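Local coordinates for protein Phi class glutathione transferase GSTF1 (Populus tremula x Populus tremuloides, PDB 4RI6) that binds glutathione and probably catalyses its conjugation to electrophilic halogenated compounds, with release of a halide ion, at residues V5-P10 / V56-D61; L12-R18 / P171-Y175; I99-V103 / F162-D166; P113-L117 / N136-L140. One frame throughout, in Å; residues are numbered along the deposited sequence.

Contact 1 of 4, residues V5-P10 / V56-D61; sequences VTIYGP and VPAFKD. With GSH (glutathione), chain C.
The ring of Tyr8 turns its edge to Ala58: the carbonyl oxygen lies in the ring plane, with Ala58 O 3.7 Å from Tyr8 CD1. The methylene chain of Lys60 approaches the same ring obliquely, and its ammonium ends in a weak hydrogen bond from NZ to Tyr8 OH (3.1 Å). The lysine is extended beyond CG, which lets it run out as far as that hydroxyl. The ring of Phe59 belongs to the other face of the sheet. Its CG is anti to the backbone N (chi1 168°), and the ring is met obliquely by Ile7 CD1, 3.5 Å from Phe59 CD2, and by Val5 CB, 3.7 Å from Phe59 CE2.

Between the two faces runs an antiparallel strand pair, an inner element of the thioredoxin-like domain of glutathione transferases. Thr6 and Lys60 form a hydrogen-bonded pair, joined by Thr6 N to Lys60 O at 2.8 Å and by the return bond from Lys60 N to Thr6 O. Ile7 and Phe59 make the following non-hydrogen-bonded pair. The cis peptide before Pro57 is a hallmark of this fold. Here Val56 meets the bound glutathione backbone twice, through Val56 N to its O2 (2.7 Å) and its N2 to Val56 O (3.0 Å), so the substrate pairs with Val56 much as a further strand would.

Strand 5-8 is flanked on its other side by strand 30-33, while Phe59 is hydrogen-bonded through its backbone to Leu66 of strand 65-67. Helix 14-25 packs on Ile7 and Pro57, whereas Tyr8, Ala58 and Lys60 face Ile50.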
loop_
_atom_site.group_PDB
_atom_site.type_symbol
_atom_site.label_atom_id
_atom_site.label_comp_id
_atom_site.label_asym_id
_atom_site.label_seq_id
_atom_site.Cartn_x
_atom_site.Cartn_y
_atom_site.Cartn_z
ATOM N N VAL A 5 0.763 -23.922 5.054
ATOM C CA VAL A 5 1.063 -22.671 5.709
ATOM C C VAL A 5 -0.028 -22.409 6.722
ATOM O O VAL A 5 -1.087 -23.001 6.651
ATOM C CB VAL A 5 1.161 -21.503 4.729
ATOM C CG1 VAL A 5 2.148 -21.841 3.613
ATOM C CG2 VAL A 5 -0.215 -21.113 4.175
ATOM N N THR A 6 0.264 -21.531 7.673
ATOM C CA THR A 6 -0.654 -21.177 8.743
ATOM C C THR A 6 -1.122 -19.733 8.570
ATOM O O THR A 6 -0.303 -18.831 8.443
ATOM C CB THR A 6 0.033 -21.333 10.101
ATOM O OG1 THR A 6 0.484 -22.690 10.263
ATOM C CG2 THR A 6 -0.900 -20.961 11.238
ATOM N N ILE A 7 -2.434 -19.525 8.580
ATOM C CA ILE A 7 -3.027 -18.195 8.473
ATOM C C ILE A 7 -3.847 -17.922 9.722
ATOM O O ILE A 7 -4.590 -18.794 10.164
ATOM C CB ILE A 7 -3.939 -18.069 7.230
ATOM C CG1 ILE A 7 -3.201 -18.539 5.975
ATOM C CG2 ILE A 7 -4.474 -16.653 7.092
ATOM C CD1 ILE A 7 -2.019 -17.722 5.606
ATOM N N TYR A 8 -3.734 -16.712 10.263
ATOM C CA TYR A 8 -4.473 -16.296 11.453
ATOM C C TYR A 8 -5.567 -15.305 11.102
ATOM O O TYR A 8 -5.294 -14.264 10.475
ATOM C CB TYR A 8 -3.545 -15.629 12.479
ATOM C CG TYR A 8 -2.545 -16.546 13.118
ATOM C CD1 TYR A 8 -1.407 -16.945 12.447
ATOM C CD2 TYR A 8 -2.744 -17.012 14.405
ATOM C CE1 TYR A 8 -0.484 -17.788 13.049
ATOM C CE2 TYR A 8 -1.834 -17.843 15.015
ATOM C CZ TYR A 8 -0.711 -18.236 14.331
ATOM O OH TYR A 8 0.197 -19.070 14.944
ATOM N N GLY A 9 -6.787 -15.597 11.536
ATOM C CA GLY A 9 -7.879 -14.643 11.434
ATOM C C GLY A 9 -9.163 -15.239 10.875
ATOM O O GLY A 9 -9.151 -16.335 10.328
ATOM N N PRO A 10 -10.278 -14.498 10.983
ATOM C CA PRO A 10 -11.584 -14.976 10.501
ATOM C C PRO A 10 -11.833 -14.667 9.031
ATOM O O PRO A 10 -11.446 -13.615 8.554
ATOM C CB PRO A 10 -12.566 -14.205 11.366
ATOM C CG PRO A 10 -11.880 -12.885 11.582
ATOM C CD PRO A 10 -10.386 -13.176 11.621
ATOM N N VAL A 56 -5.447 -8.588 11.894
ATOM C CA VAL A 56 -5.380 -9.827 11.136
ATOM C C VAL A 56 -5.320 -9.488 9.656
ATOM O O VAL A 56 -5.872 -8.503 9.244
ATOM C CB VAL A 56 -6.586 -10.746 11.447
ATOM C CG1 VAL A 56 -6.523 -11.214 12.908
ATOM C CG2 VAL A 56 -7.908 -10.052 11.181
ATOM N N PRO A 57 -4.684 -10.333 8.843
ATOM C CA PRO A 57 -4.116 -11.635 9.167
ATOM C C PRO A 57 -2.657 -11.614 9.561
ATOM O O PRO A 57 -1.964 -10.613 9.408
ATOM C CB PRO A 57 -4.272 -12.391 7.847
ATOM C CG PRO A 57 -4.013 -11.362 6.849
ATOM C CD PRO A 57 -4.680 -10.112 7.378
ATOM N N ALA A 58 -2.207 -12.758 10.058
ATOM C CA ALA A 58 -0.788 -13.080 10.114
ATOM C C ALA A 58 -0.569 -14.393 9.373
ATOM O O ALA A 58 -1.497 -15.198 9.211
ATOM C CB ALA A 58 -0.297 -13.162 11.556
ATOM N N PHE A 59 0.664 -14.606 8.941
ATOM C CA PHE A 59 1.056 -15.739 8.136
ATOM C C PHE A 59 2.289 -16.392 8.754
ATOM O O PHE A 59 3.213 -15.680 9.171
ATOM C CB PHE A 59 1.356 -15.266 6.708
ATOM C CG PHE A 59 2.041 -16.290 5.865
ATOM C CD1 PHE A 59 3.394 -16.522 5.984
ATOM C CD2 PHE A 59 1.326 -17.010 4.922
ATOM C CE1 PHE A 59 4.017 -17.482 5.209
ATOM C CE2 PHE A 59 1.945 -17.948 4.133
ATOM C CZ PHE A 59 3.292 -18.186 4.273
ATOM N N LYS A 60 2.310 -17.730 8.804
ATOM C CA LYS A 60 3.509 -18.492 9.158
ATOM C C LYS A 60 3.729 -19.657 8.200
ATOM O O LYS A 60 2.788 -20.356 7.843
ATOM C CB LYS A 60 3.432 -19.069 10.585
ATOM C CG LYS A 60 3.278 -18.085 11.725
ATOM C CD LYS A 60 3.351 -18.844 13.054
ATOM C CE LYS A 60 3.128 -17.947 14.256
ATOM N NZ LYS A 60 3.235 -18.710 15.516
ATOM N N ASP A 61 4.974 -19.866 7.785
ATOM C CA ASP A 61 5.384 -21.154 7.249
ATOM C C ASP A 61 6.712 -21.555 7.915
ATOM O O ASP A 61 7.122 -20.916 8.882
ATOM C CB ASP A 61 5.456 -21.134 5.703
ATOM C CG ASP A 61 6.543 -20.224 5.141
ATOM O OD1 ASP A 61 7.444 -19.767 5.882
ATOM O OD2 ASP A 61 6.512 -19.981 3.915
HETATM N N1 GSH C . -3.328 -3.327 6.456
HETATM C CA1 GSH C . -3.644 -4.577 7.124
HETATM C C1 GSH C . -3.592 -5.798 6.228
HETATM O O11 GSH C . -3.892 -5.613 5.065
HETATM O O12 GSH C . -3.230 -6.923 6.643
HETATM C CB1 GSH C . -5.066 -4.342 7.578
HETATM C CG1 GSH C . -5.354 -5.237 8.746
HETATM C CD1 GSH C . -6.680 -4.865 9.344
HETATM O OE1 GSH C . -7.053 -3.718 9.494
HETATM N N2 GSH C . -7.371 -5.920 9.714
HETATM C CA2 GSH C . -8.651 -5.918 10.353
HETATM C C2 GSH C . -8.415 -6.160 11.819
HETATM O O2 GSH C . -7.509 -6.895 12.139
HETATM C CB2 GSH C . -9.451 -7.032 9.665
HETATM S SG2 GSH C . -10.323 -6.451 8.193
HETATM N N3 GSH C . -9.240 -5.546 12.674
HETATM C CA3 GSH C . -9.184 -5.751 14.105
HETATM C C3 GSH C . -8.388 -4.687 14.813
HETATM O O31 GSH C . -7.806 -3.814 14.135
HETATM O O32 GSH C . -8.342 -4.721 16.058
#

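Contact 2 of 4, residues L12-R18 / P171-Y175; sequences LSTAVSR and PNGDY. With GSH (glutathione), chain C.
Leu12 and Tyr175 join the two domains of the glutathione transferase fold, for residues 12-18 lead into the first helix of the thioredoxin-like domain and 171-175 lie in a helix of the all-helical C-terminal domain. The polar interaction between them is short: Tyr175 OH donates to Leu12 O at 2.6 Å, in the carbonyl plane and on a lone pair, and the oxygen lies at the edge of the tyrosine ring.

Van der Waals packing centres on Thr14 and Pro171. The proline ring sits against the first turn of helix 14-25, its CB 3.5 Å from Thr14 CB, while Pro171 CG packs near the backbone N and CB of Arg18. Thr14 CG2 reaches the edge of the Tyr175 ring, 3.7 Å from CD2. Arg18 itself is directed by hydrogen bonds to Ser168 and Ser69, the latter a glutathione ligand.

A water supplies the third kind of link, bridging Thr14 OG1 and Asn172 OD1 at 2.7 Å from each and donating to the amide oxygen. In Thr14 a chi1 of 51° turns OG1 toward the glutathione sulfur and the water, and leaves CG2 to pack on Tyr175 and Asn172.

Capping completes the site. Ser13 is the N-cap, and Val16 N donates to its OG at 3.1 Å in an almost straight bond (176°). That same Ser13 OG lies 3.2 Å from the glutathione sulfur SG2.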
loop_
_atom_site.group_PDB
_atom_site.type_symbol
_atom_site.label_atom_id
_atom_site.label_comp_id
_atom_site.label_asym_id
_atom_site.label_seq_id
_atom_site.Cartn_x
_atom_site.Cartn_y
_atom_site.Cartn_z
ATOM N N LEU A 12 -14.448 -13.563 7.689
ATOM C CA LEU A 12 -15.246 -12.333 7.507
ATOM C C LEU A 12 -14.352 -11.104 7.335
ATOM O O LEU A 12 -14.792 -10.077 6.822
ATOM C CB LEU A 12 -16.218 -12.110 8.685
ATOM C CG LEU A 12 -15.621 -11.959 10.097
ATOM C CD1 LEU A 12 -15.152 -10.536 10.394
ATOM C CD2 LEU A 12 -16.624 -12.393 11.144
ATOM N N SER A 13 -13.087 -11.203 7.736
ATOM C CA SER A 13 -12.180 -10.072 7.582
ATOM C C SER A 13 -11.770 -9.884 6.122
ATOM O O SER A 13 -11.403 -10.829 5.434
ATOM C CB SER A 13 -10.919 -10.260 8.442
ATOM O OG SER A 13 -9.792 -9.601 7.850
ATOM N N THR A 14 -11.797 -8.649 5.663
ATOM C CA THR A 14 -11.424 -8.366 4.276
ATOM C C THR A 14 -9.973 -8.703 4.001
ATOM O O THR A 14 -9.660 -9.278 2.967
ATOM C CB THR A 14 -11.666 -6.901 3.929
ATOM O OG1 THR A 14 -11.053 -6.081 4.928
ATOM C CG2 THR A 14 -13.150 -6.604 3.881
ATOM N N ALA A 15 -9.088 -8.337 4.929
ATOM C CA ALA A 15 -7.672 -8.618 4.744
ATOM C C ALA A 15 -7.368 -10.116 4.799
ATOM O O ALA A 15 -6.535 -10.613 4.054
ATOM C CB ALA A 15 -6.846 -7.860 5.776
ATOM N N VAL A 16 -8.028 -10.846 5.687
ATOM C CA VAL A 16 -7.907 -12.308 5.664
ATOM C C VAL A 16 -8.410 -12.879 4.322
ATOM O O VAL A 16 -7.795 -13.760 3.734
ATOM C CB VAL A 16 -8.700 -12.969 6.833
ATOM C CG1 VAL A 16 -8.681 -14.503 6.714
ATOM C CG2 VAL A 16 -8.132 -12.522 8.198
ATOM N N SER A 17 -9.542 -12.376 3.852
ATOM C CA SER A 17 -10.132 -12.844 2.597
ATOM C C SER A 17 -9.194 -12.656 1.410
ATOM O O SER A 17 -9.130 -13.499 0.516
ATOM C CB SER A 17 -11.463 -12.119 2.326
ATOM O OG SER A 17 -12.477 -12.603 3.192
ATOM N N ARG A 18 -8.474 -11.545 1.406
ATOM C CA ARG A 18 -7.476 -11.280 0.382
ATOM C C ARG A 18 -6.432 -12.387 0.372
ATOM O O ARG A 18 -6.068 -12.907 -0.679
ATOM C CB ARG A 18 -6.824 -9.917 0.621
ATOM C CG ARG A 18 -5.738 -9.568 -0.375
ATOM C CD ARG A 18 -5.113 -8.185 -0.117
ATOM N NE ARG A 18 -6.129 -7.183 -0.365
ATOM C CZ ARG A 18 -6.824 -6.533 0.554
ATOM N NH1 ARG A 18 -6.591 -6.701 1.852
ATOM N NH2 ARG A 18 -7.767 -5.703 0.155
ATOM N N PRO A 171 -12.342 -7.995 -1.662
ATOM C CA PRO A 171 -12.953 -8.004 -0.315
ATOM C C PRO A 171 -13.842 -6.793 -0.006
ATOM O O PRO A 171 -14.965 -6.972 0.472
ATOM C CB PRO A 171 -11.738 -8.061 0.614
ATOM C CG PRO A 171 -10.688 -8.759 -0.209
ATOM C CD PRO A 171 -10.888 -8.231 -1.604
ATOM N N ASN A 172 -13.379 -5.580 -0.286
ATOM C CA ASN A 172 -14.217 -4.422 -0.003
ATOM C C ASN A 172 -15.336 -4.312 -1.022
ATOM O O ASN A 172 -16.460 -3.940 -0.685
ATOM C CB ASN A 172 -13.405 -3.131 0.032
ATOM C CG ASN A 172 -12.595 -3.001 1.300
ATOM O OD1 ASN A 172 -12.874 -3.662 2.296
ATOM N ND2 ASN A 172 -11.603 -2.137 1.278
ATOM N N GLY A 173 -15.032 -4.615 -2.277
ATOM C CA GLY A 173 -16.041 -4.558 -3.313
ATOM C C GLY A 173 -17.220 -5.458 -3.004
ATOM O O GLY A 173 -18.382 -5.053 -3.134
ATOM N N ASP A 174 -16.940 -6.677 -2.552
ATOM C CA ASP A 174 -18.006 -7.653 -2.378
ATOM C C ASP A 174 -18.901 -7.228 -1.224
ATOM O O ASP A 174 -20.124 -7.358 -1.300
ATOM C CB ASP A 174 -17.433 -9.066 -2.140
ATOM C CG ASP A 174 -18.467 -10.173 -2.398
ATOM O OD1 ASP A 174 -19.314 -10.381 -1.525
ATOM O OD2 ASP A 174 -18.462 -10.813 -3.476
ATOM N N TYR A 175 -18.313 -6.687 -0.158
ATOM C CA TYR A 175 -19.153 -6.246 0.946
ATOM C C TYR A 175 -20.036 -5.077 0.513
ATOM O O TYR A 175 -21.218 -5.026 0.860
ATOM C CB TYR A 175 -18.308 -5.852 2.156
ATOM C CG TYR A 175 -18.025 -6.973 3.146
ATOM C CD1 TYR A 175 -19.050 -7.666 3.763
ATOM C CD2 TYR A 175 -16.719 -7.299 3.494
ATOM C CE1 TYR A 175 -18.771 -8.674 4.681
ATOM C CE2 TYR A 175 -16.435 -8.298 4.407
ATOM C CZ TYR A 175 -17.474 -8.980 5.004
ATOM O OH TYR A 175 -17.239 -9.976 5.929
HETATM N N1 GSH C . -3.328 -3.327 6.456
HETATM C CA1 GSH C . -3.644 -4.577 7.124
HETATM C C1 GSH C . -3.592 -5.798 6.228
HETATM O O11 GSH C . -3.892 -5.613 5.065
HETATM O O12 GSH C . -3.230 -6.923 6.643
HETATM C CB1 GSH C . -5.066 -4.342 7.578
HETATM C CG1 GSH C . -5.354 -5.237 8.746
HETATM C CD1 GSH C . -6.680 -4.865 9.344
HETATM O OE1 GSH C . -7.053 -3.718 9.494
HETATM N N2 GSH C . -7.371 -5.920 9.714
HETATM C CA2 GSH C . -8.651 -5.918 10.353
HETATM C C2 GSH C . -8.415 -6.160 11.819
HETATM O O2 GSH C . -7.509 -6.895 12.139
HETATM C CB2 GSH C . -9.451 -7.032 9.665
HETATM S SG2 GSH C . -10.323 -6.451 8.193
HETATM N N3 GSH C . -9.240 -5.546 12.674
HETATM C CA3 GSH C . -9.184 -5.751 14.105
HETATM C C3 GSH C . -8.388 -4.687 14.813
HETATM O O31 GSH C . -7.806 -3.814 14.135
HETATM O O32 GSH C . -8.342 -4.721 16.058
HETATM O O HOH W 1 -11.785 -3.520 4.725
#

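Contact 3 of 4, residues I99-V103 / F162-D166; sequences IDQWV and FSFAD
Val103 and Phe164 are brought together by their first torsions: chi1 of 178° in Val103 and -174° in Phe164, whose CG is anti to the backbone N, set the two valine methyls at the edge of the phenylalanine ring. Val103 CG2 lies 3.5 Å from Phe164 CD2 and CG1 in the ring plane, 3.8 Å from CE2; the two side chains cross at about a right angle.

The motif beneath this packing is an N-terminal capping box at the start of helix 164-179, a recurrent feature of the glutathione transferase fold. Ser163 OG accepts from Ala165 N at 3.0 Å, and reciprocally Asp166 OD2 accepts from Ser163 N at 2.9 Å through its anti lone pair. One bond serves the first-turn amide of Ala165, which has no preceding helical carbonyl to pair with; the other holds the amide of the cap residue itself.

Against the box lies Ile99, which lays CG1, CG2 and CD1 along the serine side chain. Next to it Ala165 forms the middle of the contact, with its methyl close to the carbonyl of Ile99 and to the side chains of Trp102 and Val103. No hydrogen bond joins the two segments, so the buried join rests on packing alone.

Trp102 uses its CB here and sends its indole on to meet Phe67 of the second subunit edge-to-face; Asp100 forms a salt bridge with Arg74 of that subunit. The closest approach of Trp102 to this helix start is CB to Ala165 CB, at 3.5 Å.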
loop_
_atom_site.group_PDB
_atom_site.type_symbol
_atom_site.label_atom_id
_atom_site.label_comp_id
_atom_site.label_asym_id
_atom_site.label_seq_id
_atom_site.Cartn_x
_atom_site.Cartn_y
_atom_site.Cartn_z
ATOM N N ILE A 99 1.140 -4.971 -13.028
ATOM C CA ILE A 99 0.109 -5.345 -12.070
ATOM C C ILE A 99 0.233 -4.567 -10.765
ATOM O O ILE A 99 -0.756 -4.066 -10.218
ATOM C CB ILE A 99 0.176 -6.853 -11.797
ATOM C CG1 ILE A 99 -0.247 -7.603 -13.055
ATOM C CG2 ILE A 99 -0.712 -7.264 -10.617
ATOM C CD1 ILE A 99 0.202 -9.055 -13.067
ATOM N N ASP A 100 1.468 -4.430 -10.300
ATOM C CA ASP A 100 1.728 -3.852 -8.988
ATOM C C ASP A 100 1.233 -2.405 -8.868
ATOM O O ASP A 100 0.766 -1.996 -7.795
ATOM C CB ASP A 100 3.222 -3.925 -8.695
ATOM C CG ASP A 100 3.554 -3.741 -7.227
ATOM O OD1 ASP A 100 2.871 -4.311 -6.361
ATOM O OD2 ASP A 100 4.533 -3.026 -6.938
ATOM N N GLN A 101 1.300 -1.618 -9.940
ATOM C CA GLN A 101 0.818 -0.239 -9.830
ATOM C C GLN A 101 -0.685 -0.215 -9.510
ATOM O O GLN A 101 -1.142 0.684 -8.820
ATOM C CB GLN A 101 1.119 0.566 -11.103
ATOM C CG GLN A 101 0.328 0.121 -12.302
ATOM C CD GLN A 101 0.853 0.677 -13.611
ATOM O OE1 GLN A 101 1.326 1.819 -13.685
ATOM N NE2 GLN A 101 0.790 -0.141 -14.655
ATOM N N TRP A 102 -1.439 -1.212 -9.978
ATOM C CA TRP A 102 -2.882 -1.283 -9.704
ATOM C C TRP A 102 -3.120 -1.900 -8.328
ATOM O O TRP A 102 -4.119 -1.604 -7.683
ATOM C CB TRP A 102 -3.614 -2.050 -10.820
ATOM C CG TRP A 102 -3.587 -1.272 -12.085
ATOM C CD1 TRP A 102 -2.750 -1.453 -13.148
ATOM C CD2 TRP A 102 -4.395 -0.136 -12.404
ATOM N NE1 TRP A 102 -2.991 -0.504 -14.098
ATOM C CE2 TRP A 102 -3.989 0.321 -13.665
ATOM C CE3 TRP A 102 -5.427 0.533 -11.744
ATOM C CZ2 TRP A 102 -4.579 1.398 -14.276
ATOM C CZ3 TRP A 102 -5.995 1.610 -12.343
ATOM C CH2 TRP A 102 -5.588 2.030 -13.599
ATOM N N VAL A 103 -2.185 -2.715 -7.845
ATOM C CA VAL A 103 -2.244 -3.169 -6.451
ATOM C C VAL A 103 -2.029 -1.970 -5.507
ATOM O O VAL A 103 -2.726 -1.819 -4.498
ATOM C CB VAL A 103 -1.212 -4.264 -6.168
ATOM C CG1 VAL A 103 -1.268 -4.689 -4.693
ATOM C CG2 VAL A 103 -1.450 -5.470 -7.077
ATOM N N PHE A 162 -6.753 -11.802 -15.440
ATOM C CA PHE A 162 -6.992 -11.609 -14.004
ATOM C C PHE A 162 -5.656 -11.535 -13.282
ATOM O O PHE A 162 -4.762 -12.332 -13.552
ATOM C CB PHE A 162 -7.850 -12.744 -13.431
ATOM C CG PHE A 162 -8.145 -12.624 -11.949
ATOM C CD1 PHE A 162 -9.122 -11.762 -11.486
ATOM C CD2 PHE A 162 -7.487 -13.430 -11.031
ATOM C CE1 PHE A 162 -9.413 -11.673 -10.135
ATOM C CE2 PHE A 162 -7.768 -13.346 -9.677
ATOM C CZ PHE A 162 -8.734 -12.467 -9.227
ATOM N N SER A 163 -5.515 -10.582 -12.371
ATOM C CA SER A 163 -4.276 -10.465 -11.616
ATOM C C SER A 163 -4.555 -10.192 -10.165
ATOM O O SER A 163 -5.701 -9.957 -9.767
ATOM C CB SER A 163 -3.390 -9.347 -12.167
ATOM O OG SER A 163 -3.825 -8.077 -11.732
ATOM N N PHE A 164 -3.487 -10.177 -9.375
ATOM C CA PHE A 164 -3.624 -9.803 -7.984
ATOM C C PHE A 164 -4.234 -8.410 -7.824
ATOM O O PHE A 164 -4.894 -8.124 -6.823
ATOM C CB PHE A 164 -2.265 -9.870 -7.261
ATOM C CG PHE A 164 -2.393 -9.640 -5.798
ATOM C CD1 PHE A 164 -2.972 -10.605 -5.000
ATOM C CD2 PHE A 164 -2.037 -8.433 -5.224
ATOM C CE1 PHE A 164 -3.166 -10.396 -3.677
ATOM C CE2 PHE A 164 -2.220 -8.228 -3.880
ATOM C CZ PHE A 164 -2.780 -9.214 -3.108
ATOM N N ALA A 165 -4.024 -7.530 -8.799
ATOM C CA ALA A 165 -4.638 -6.208 -8.720
ATOM C C ALA A 165 -6.148 -6.329 -8.632
ATOM O O ALA A 165 -6.776 -5.667 -7.811
ATOM C CB ALA A 165 -4.245 -5.355 -9.890
ATOM N N ASP A 166 -6.740 -7.168 -9.475
ATOM C CA ASP A 166 -8.191 -7.371 -9.419
ATOM C C ASP A 166 -8.588 -8.062 -8.122
ATOM O O ASP A 166 -9.533 -7.644 -7.442
ATOM C CB ASP A 166 -8.662 -8.180 -10.617
ATOM C CG ASP A 166 -8.144 -7.619 -11.914
ATOM O OD1 ASP A 166 -8.643 -6.561 -12.360
ATOM O OD2 ASP A 166 -7.241 -8.251 -12.489
#

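Contact 4 of 4, residues P113-L117 / N136-L140; sequences PSGDL and NVDKL
Asp116 OD2 receives two water protons, and both waters lead across to Asn136. One lies 2.7 Å from Asp116 OD2 and accepts from Asn136 ND2; the other, 2.9 Å from Asp116 OD2, also donates to Asn136 OD1. The ND2 group gives its remaining bond to a further water at 2.8 Å, whose link on to Asp116 O is weak. Both ends of the amide are thus engaged through solvent, without a direct hydrogen bond between the residues. Their carboxylate and amide planes are turned 57° apart, and the side chains approach obliquely, with Asp116 CB 3.6 Å from Asn136 ND2.

Behind this wet rim the contact is mainly van der Waals packing. The side chains of Leu117 and Asn136 lie alongside each other, pointing opposite ways. In the leucine a chi1 of -75°, with CG anti to the carbonyl carbon, sets CG 3.7 Å from Asn136 CB. Its CD2 reaches Val137 CG2, and CD1 approaches Leu140 CD2. Pro113 rests CB against Asn136 O and Lys139 CB.

The segments run roughly antiparallel, at 147°, their axes 8.9 Å apart, as neighbours in the helical bundle of the C-terminal domain. Leu176 of helix 164-179 touches Ser114, Leu117 and Leu140, while Leu185 of helix 184-187 packs on Val137 and Leu140.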
loop_
_atom_site.group_PDB
_atom_site.type_symbol
_atom_site.label_atom_id
_atom_site.label_comp_id
_atom_site.label_asym_id
_atom_site.label_seq_id
_atom_site.Cartn_x
_atom_site.Cartn_y
_atom_site.Cartn_z
ATOM N N PRO A 113 -11.324 4.667 0.968
ATOM C CA PRO A 113 -12.754 4.988 1.084
ATOM C C PRO A 113 -13.646 3.760 1.095
ATOM O O PRO A 113 -14.643 3.751 1.813
ATOM C CB PRO A 113 -13.023 5.850 -0.157
ATOM C CG PRO A 113 -11.966 5.433 -1.116
ATOM C CD PRO A 113 -10.748 5.218 -0.271
ATOM N N SER A 114 -13.309 2.748 0.310
ATOM C CA SER A 114 -14.139 1.549 0.298
ATOM C C SER A 114 -14.065 0.842 1.645
ATOM O O SER A 114 -15.080 0.399 2.165
ATOM C CB SER A 114 -13.742 0.600 -0.846
ATOM O OG SER A 114 -12.441 0.065 -0.676
ATOM N N GLY A 115 -12.874 0.732 2.216
ATOM C CA GLY A 115 -12.722 0.124 3.520
ATOM C C GLY A 115 -13.413 0.887 4.639
ATOM O O GLY A 115 -13.970 0.290 5.559
ATOM N N ASP A 116 -13.375 2.210 4.586
ATOM C CA ASP A 116 -14.057 2.997 5.609
ATOM C C ASP A 116 -15.573 2.843 5.503
ATOM O O ASP A 116 -16.265 2.808 6.518
ATOM C CB ASP A 116 -13.681 4.476 5.512
ATOM C CG ASP A 116 -12.259 4.747 5.925
ATOM O OD1 ASP A 116 -11.614 3.851 6.518
ATOM O OD2 ASP A 116 -11.789 5.874 5.653
ATOM N N LEU A 117 -16.091 2.800 4.273
ATOM C CA LEU A 117 -17.509 2.525 4.075
ATOM C C LEU A 117 -17.882 1.146 4.632
ATOM O O LEU A 117 -18.858 1.017 5.369
ATOM C CB LEU A 117 -17.865 2.619 2.589
ATOM C CG LEU A 117 -17.957 4.023 1.996
ATOM C CD1 LEU A 117 -18.027 3.919 0.470
ATOM C CD2 LEU A 117 -19.179 4.754 2.559
ATOM N N ASN A 136 -17.159 9.507 1.643
ATOM C CA ASN A 136 -16.435 8.341 1.130
ATOM C C ASN A 136 -17.073 7.724 -0.109
ATOM O O ASN A 136 -16.363 7.253 -0.989
ATOM C CB ASN A 136 -16.295 7.302 2.238
ATOM C CG ASN A 136 -15.256 7.713 3.254
ATOM O OD1 ASN A 136 -14.228 8.293 2.879
ATOM N ND2 ASN A 136 -15.514 7.437 4.529
ATOM N N VAL A 137 -18.404 7.723 -0.182
ATOM C CA VAL A 137 -19.102 7.361 -1.411
ATOM C C VAL A 137 -18.612 8.233 -2.556
ATOM O O VAL A 137 -18.310 7.732 -3.623
ATOM C CB VAL A 137 -20.626 7.512 -1.247
ATOM C CG1 VAL A 137 -21.350 7.511 -2.593
ATOM C CG2 VAL A 137 -21.171 6.414 -0.330
ATOM N N ASP A 138 -18.542 9.538 -2.343
ATOM C CA ASP A 138 -18.157 10.431 -3.427
ATOM C C ASP A 138 -16.699 10.195 -3.838
ATOM O O ASP A 138 -16.356 10.248 -5.014
ATOM C CB ASP A 138 -18.368 11.902 -3.031
ATOM C CG ASP A 138 -19.841 12.314 -2.981
ATOM O OD1 ASP A 138 -20.720 11.579 -3.491
ATOM O OD2 ASP A 138 -20.114 13.414 -2.442
ATOM N N LYS A 139 -15.821 9.981 -2.867
ATOM C CA LYS A 139 -14.433 9.612 -3.171
ATOM C C LYS A 139 -14.356 8.330 -3.990
ATOM O O LYS A 139 -13.608 8.233 -4.946
ATOM C CB LYS A 139 -13.625 9.433 -1.886
ATOM C CG LYS A 139 -13.202 10.708 -1.239
ATOM C CD LYS A 139 -12.339 10.399 -0.038
ATOM C CE LYS A 139 -11.845 11.659 0.661
ATOM N NZ LYS A 139 -11.078 11.293 1.881
ATOM N N LEU A 140 -15.130 7.329 -3.605
ATOM C CA LEU A 140 -15.035 6.060 -4.275
ATOM C C LEU A 140 -15.618 6.174 -5.688
ATOM O O LEU A 140 -15.117 5.559 -6.625
ATOM C CB LEU A 140 -15.757 4.986 -3.458
ATOM C CG LEU A 140 -15.734 3.565 -4.028
ATOM C CD1 LEU A 140 -14.314 3.082 -4.343
ATOM C CD2 LEU A 140 -16.415 2.600 -3.060
HETATM O O HOH W 2 -13.456 7.743 6.644
HETATM O O HOH W 3 -17.435 5.818 5.867
HETATM O O HOH W 4 -11.757 7.365 3.152
#

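From the N terminus, strand 5-8 opens contact 1, which closes when 56-61 returns beside it within the thioredoxin-like domain. Before that closure, 12-18 has opened contact 2, so the two cross; they touch through Pro57 and Ala15, and both meet glutathione. Contact 2 closes last, at 171-175, joining the two domains. Within its span, helix 93-122 supplies first 99-103 of contact 3 and then 113-117 of contact 4. Of these two, contact 4 closes first, on helix 130-150, and lies within contact 3, which closes at the start of helix 164-179. Arg18 with Phe164, and Asn172 with Ser114, connect contact 2 to contacts 3 and 4.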